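Local coordinates for glutaredoxin-like protein NRDH (Escherichia coli, PDB 1H75) that probably carries electrons to the NrdEF ribonucleotide reductase, working as a glutaredoxin-like protein with a thioredoxin-like activity profile, at residues Arg19-Arg24 against Asp67-Leu72. Numbering follows the deposited sequence.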
ATOM      1  N   ARG A  19       1.530   9.940  -0.427  1.00 18.63           N
ATOM      2  CA  ARG A  19       1.110  11.307  -0.711  1.00 20.89           C
ATOM      3  C   ARG A  19      -0.325  11.344  -1.249  1.00 19.40           C
ATOM      4  O   ARG A  19      -1.115  12.213  -0.875  1.00 20.15           O
ATOM      5  CB  ARG A  19       2.052  11.936  -1.742  1.00 23.18           C
ATOM      6  CG  ARG A  19       1.670  13.350  -2.182  1.00 29.89           C
ATOM      7  CD  ARG A  19       2.090  14.406  -1.165  1.00 32.86           C
ATOM      8  NE  ARG A  19       1.424  14.243   0.122  1.00 37.01           N
ATOM      9  CZ  ARG A  19       1.522  15.111   1.127  1.00 38.32           C
ATOM     10  NH1 ARG A  19       2.260  16.209   0.986  1.00 39.49           N
ATOM     11  NH2 ARG A  19       0.898  14.878   2.276  1.00 36.17           N
ATOM     12  N   ALA A  20      -0.653  10.409  -2.134  1.00 17.54           N
ATOM     13  CA  ALA A  20      -1.993  10.357  -2.720  1.00 16.47           C
ATOM     14  C   ALA A  20      -3.030  10.083  -1.641  1.00 16.06           C
ATOM     15  O   ALA A  20      -4.129  10.674  -1.644  1.00 14.51           O
ATOM     16  CB  ALA A  20      -2.056   9.277  -3.793  1.00 16.80           C
ATOM     17  N   MET A  21      -2.702   9.180  -0.724  1.00 15.40           N
ATOM     18  CA  MET A  21      -3.642   8.873   0.350  1.00 16.99           C
ATOM     19  C   MET A  21      -3.799  10.076   1.289  1.00 16.78           C
ATOM     20  O   MET A  21      -4.905  10.388   1.735  1.00 17.75           O
ATOM     21  CB  MET A  21      -3.169   7.644   1.107  1.00 17.39           C
ATOM     22  CG  MET A  21      -3.218   6.414   0.215  1.00 16.73           C
ATOM     23  SD  MET A  21      -3.419   4.920   1.179  1.00 20.26           S
ATOM     24  CE  MET A  21      -3.277   3.640  -0.110  1.00 18.30           C
ATOM     25  N   GLU A  22      -2.694  10.749   1.586  1.00 18.43           N
ATOM     26  CA  GLU A  22      -2.752  11.913   2.455  1.00 17.91           C
ATOM     27  C   GLU A  22      -3.553  13.030   1.793  1.00 18.56           C
ATOM     28  O   GLU A  22      -4.289  13.761   2.467  1.00 18.59           O
ATOM     29  CB  GLU A  22      -1.328  12.390   2.789  1.00 20.91           C
ATOM     30  CG  GLU A  22      -0.556  11.346   3.618  1.00 22.32           C
ATOM     31  CD  GLU A  22       0.924  11.664   3.797  1.00 24.75           C
ATOM     32  OE1 GLU A  22       1.519  11.100   4.740  1.00 30.63           O
ATOM     33  OE2 GLU A  22       1.497  12.446   3.010  1.00 26.58           O
ATOM     34  N   ASN A  23      -3.427  13.148   0.473  1.00 16.84           N
ATOM     35  CA  ASN A  23      -4.137  14.183  -0.259  1.00 17.73           C
ATOM     36  C   ASN A  23      -5.651  13.970  -0.178  1.00 16.70           C
ATOM     37  O   ASN A  23      -6.417  14.920  -0.322  1.00 16.39           O
ATOM     38  CB  ASN A  23      -3.714  14.214  -1.731  1.00 19.31           C
ATOM     39  CG  ASN A  23      -2.354  14.848  -1.944  1.00 20.22           C
ATOM     40  OD1 ASN A  23      -1.793  15.449  -1.029  1.00 23.26           O
ATOM     41  ND2 ASN A  23      -1.825  14.730  -3.160  1.00 22.29           N
ATOM     42  N   ARG A  24      -6.068  12.733   0.076  1.00 17.89           N
ATOM     43  CA  ARG A  24      -7.497  12.392   0.164  1.00 17.27           C
ATOM     44  C   ARG A  24      -8.008  12.212   1.583  1.00 17.83           C
ATOM     45  O   ARG A  24      -9.146  11.771   1.802  1.00 17.14           O
ATOM     46  CB  ARG A  24      -7.763  11.123  -0.637  1.00 18.96           C
ATOM     47  CG  ARG A  24      -7.464  11.265  -2.129  1.00 18.96           C
ATOM     48  CD  ARG A  24      -7.336   9.887  -2.767  1.00 21.55           C
ATOM     49  NE  ARG A  24      -7.290   9.939  -4.228  1.00 23.21           N
ATOM     50  CZ  ARG A  24      -6.266  10.401  -4.935  1.00 22.57           C
ATOM     51  NH1 ARG A  24      -5.182  10.862  -4.323  1.00 23.52           N
ATOM     52  NH2 ARG A  24      -6.330  10.398  -6.264  1.00 26.45           N
ATOM     53  N   ASP A  67      -5.928   4.922  -9.591  1.00 13.37           N
ATOM     54  CA  ASP A  67      -7.278   4.419  -9.803  1.00 14.15           C
ATOM     55  C   ASP A  67      -7.765   3.491  -8.706  1.00 14.29           C
ATOM     56  O   ASP A  67      -8.970   3.438  -8.403  1.00 15.50           O
ATOM     57  CB  ASP A  67      -7.387   3.720 -11.156  1.00 13.34           C
ATOM     58  CG  ASP A  67      -6.412   2.571 -11.319  1.00 14.64           C
ATOM     59  OD1 ASP A  67      -6.832   1.552 -11.903  1.00 18.53           O
ATOM     60  OD2 ASP A  67      -5.230   2.678 -10.914  1.00 14.04           O
ATOM     61  N   MET A  68      -6.845   2.721  -8.127  1.00 13.54           N
ATOM     62  CA  MET A  68      -7.234   1.828  -7.041  1.00 12.25           C
ATOM     63  C   MET A  68      -7.344   2.610  -5.722  1.00 13.63           C
ATOM     64  O   MET A  68      -8.179   2.297  -4.872  1.00 13.04           O
ATOM     65  CB  MET A  68      -6.203   0.696  -6.869  1.00 11.66           C
ATOM     66  CG  MET A  68      -6.187  -0.321  -8.033  1.00 12.21           C
ATOM     67  SD  MET A  68      -7.763  -1.137  -8.333  1.00 15.73           S
ATOM     68  CE  MET A  68      -7.711  -2.359  -7.034  1.00 15.74           C
ATOM     69  N   ILE A  69      -6.499   3.625  -5.570  1.00 13.58           N
ATOM     70  CA  ILE A  69      -6.521   4.446  -4.368  1.00 14.41           C
ATOM     71  C   ILE A  69      -7.875   5.125  -4.287  1.00 15.12           C
ATOM     72  O   ILE A  69      -8.434   5.274  -3.207  1.00 15.38           O
ATOM     73  CB  ILE A  69      -5.386   5.496  -4.388  1.00 14.69           C
ATOM     74  CG1 ILE A  69      -4.039   4.777  -4.246  1.00 14.64           C
ATOM     75  CG2 ILE A  69      -5.570   6.489  -3.243  1.00 16.19           C
ATOM     76  CD1 ILE A  69      -2.812   5.646  -4.522  1.00 14.91           C
ATOM     77  N   ASN A  70      -8.406   5.507  -5.444  1.00 16.44           N
ATOM     78  CA  ASN A  70      -9.701   6.155  -5.486  1.00 16.94           C
ATOM     79  C   ASN A  70     -10.822   5.231  -5.054  1.00 17.61           C
ATOM     80  O   ASN A  70     -11.906   5.704  -4.717  1.00 19.17           O
ATOM     81  CB  ASN A  70      -9.974   6.730  -6.877  1.00 17.77           C
ATOM     82  CG  ASN A  70      -9.283   8.052  -7.087  1.00 19.77           C
ATOM     83  OD1 ASN A  70      -8.878   8.711  -6.121  1.00 21.44           O
ATOM     84  ND2 ASN A  70      -9.148   8.460  -8.340  1.00 21.05           N
ATOM     85  N   ARG A  71     -10.568   3.921  -5.042  1.00 14.67           N
ATOM     86  CA  ARG A  71     -11.603   2.994  -4.588  1.00 15.25           C
ATOM     87  C   ARG A  71     -11.687   2.936  -3.061  1.00 15.71           C
ATOM     88  O   ARG A  71     -12.548   2.248  -2.517  1.00 17.27           O
ATOM     89  CB  ARG A  71     -11.362   1.594  -5.161  1.00 16.06           C
ATOM     90  CG  ARG A  71     -11.523   1.571  -6.679  1.00 17.63           C
ATOM     91  CD  ARG A  71     -11.493   0.153  -7.229  1.00 20.81           C
ATOM     92  NE  ARG A  71     -12.514  -0.663  -6.581  1.00 20.42           N
ATOM     93  CZ  ARG A  71     -12.602  -1.984  -6.683  1.00 22.74           C
ATOM     94  NH1 ARG A  71     -11.729  -2.658  -7.413  1.00 22.50           N
ATOM     95  NH2 ARG A  71     -13.566  -2.629  -6.029  1.00 23.95           N
ATOM     96  N   LEU A  72     -10.805   3.666  -2.385  1.00 15.48           N
ATOM     97  CA  LEU A  72     -10.781   3.704  -0.924  1.00 15.55           C
ATOM     98  C   LEU A  72     -11.605   4.847  -0.305  1.00 15.86           C
ATOM     99  O   LEU A  72     -11.625   4.992   0.917  1.00 17.09           O
ATOM    100  CB  LEU A  72      -9.332   3.827  -0.431  1.00 16.30           C
ATOM    101  CG  LEU A  72      -8.404   2.710  -0.928  1.00 17.81           C
ATOM    102  CD1 LEU A  72      -7.014   2.917  -0.340  1.00 18.96           C
ATOM    103  CD2 LEU A  72      -8.965   1.346  -0.542  1.00 20.03           C
TER
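The amide oxygen of N70 is held in a two-pronged grip by R24: NE of R24 lies 2.8 Å from OD1 of N70 (N-H...O angle 153°), and NH2 of R24 adds a weak bond to the same OD1 at 3.1 Å. OD1 meets the guanidinium at its edge, in its plane, with NE nearly in line with the C=O bond, while the amide itself is turned 39° out of that plane. On another edge, NH1 of R24 donates to the backbone O of A20 at 2.9 Å, coming from above that carbonyl's plane. Bonded at two edges, the guanidinium is fixed in its rotation and ties the last turn of helix 12-23 to the 3-10 turn 70-72. The R24 chain runs extended from CG to NE, which carries the group across to N70, and it passes I69 at about a right angle, its CD 3.9 Å from I69 CG2. The same CG2 lies over one face of the guanidinium. The other branch of I69 turns to helix 12-23 itself: its CD1 packs on CB of A20 at 3.8 Å. M21, stretched out beyond CG, reaches past I69 until its CE touches CD1 of L72 at 3.8 Å. M21 and L72 both rest on I3 of the inner strand 3-7, and I69 and L72 also pack on W61. Two helices thus lie side by side on one face of the mixed sheet, joined by an apolar layer and a polar clasp, as in the thioredoxin fold of glutaredoxins, where helix 12-23 carries C14 of the redox-active C11-C14 disulfide.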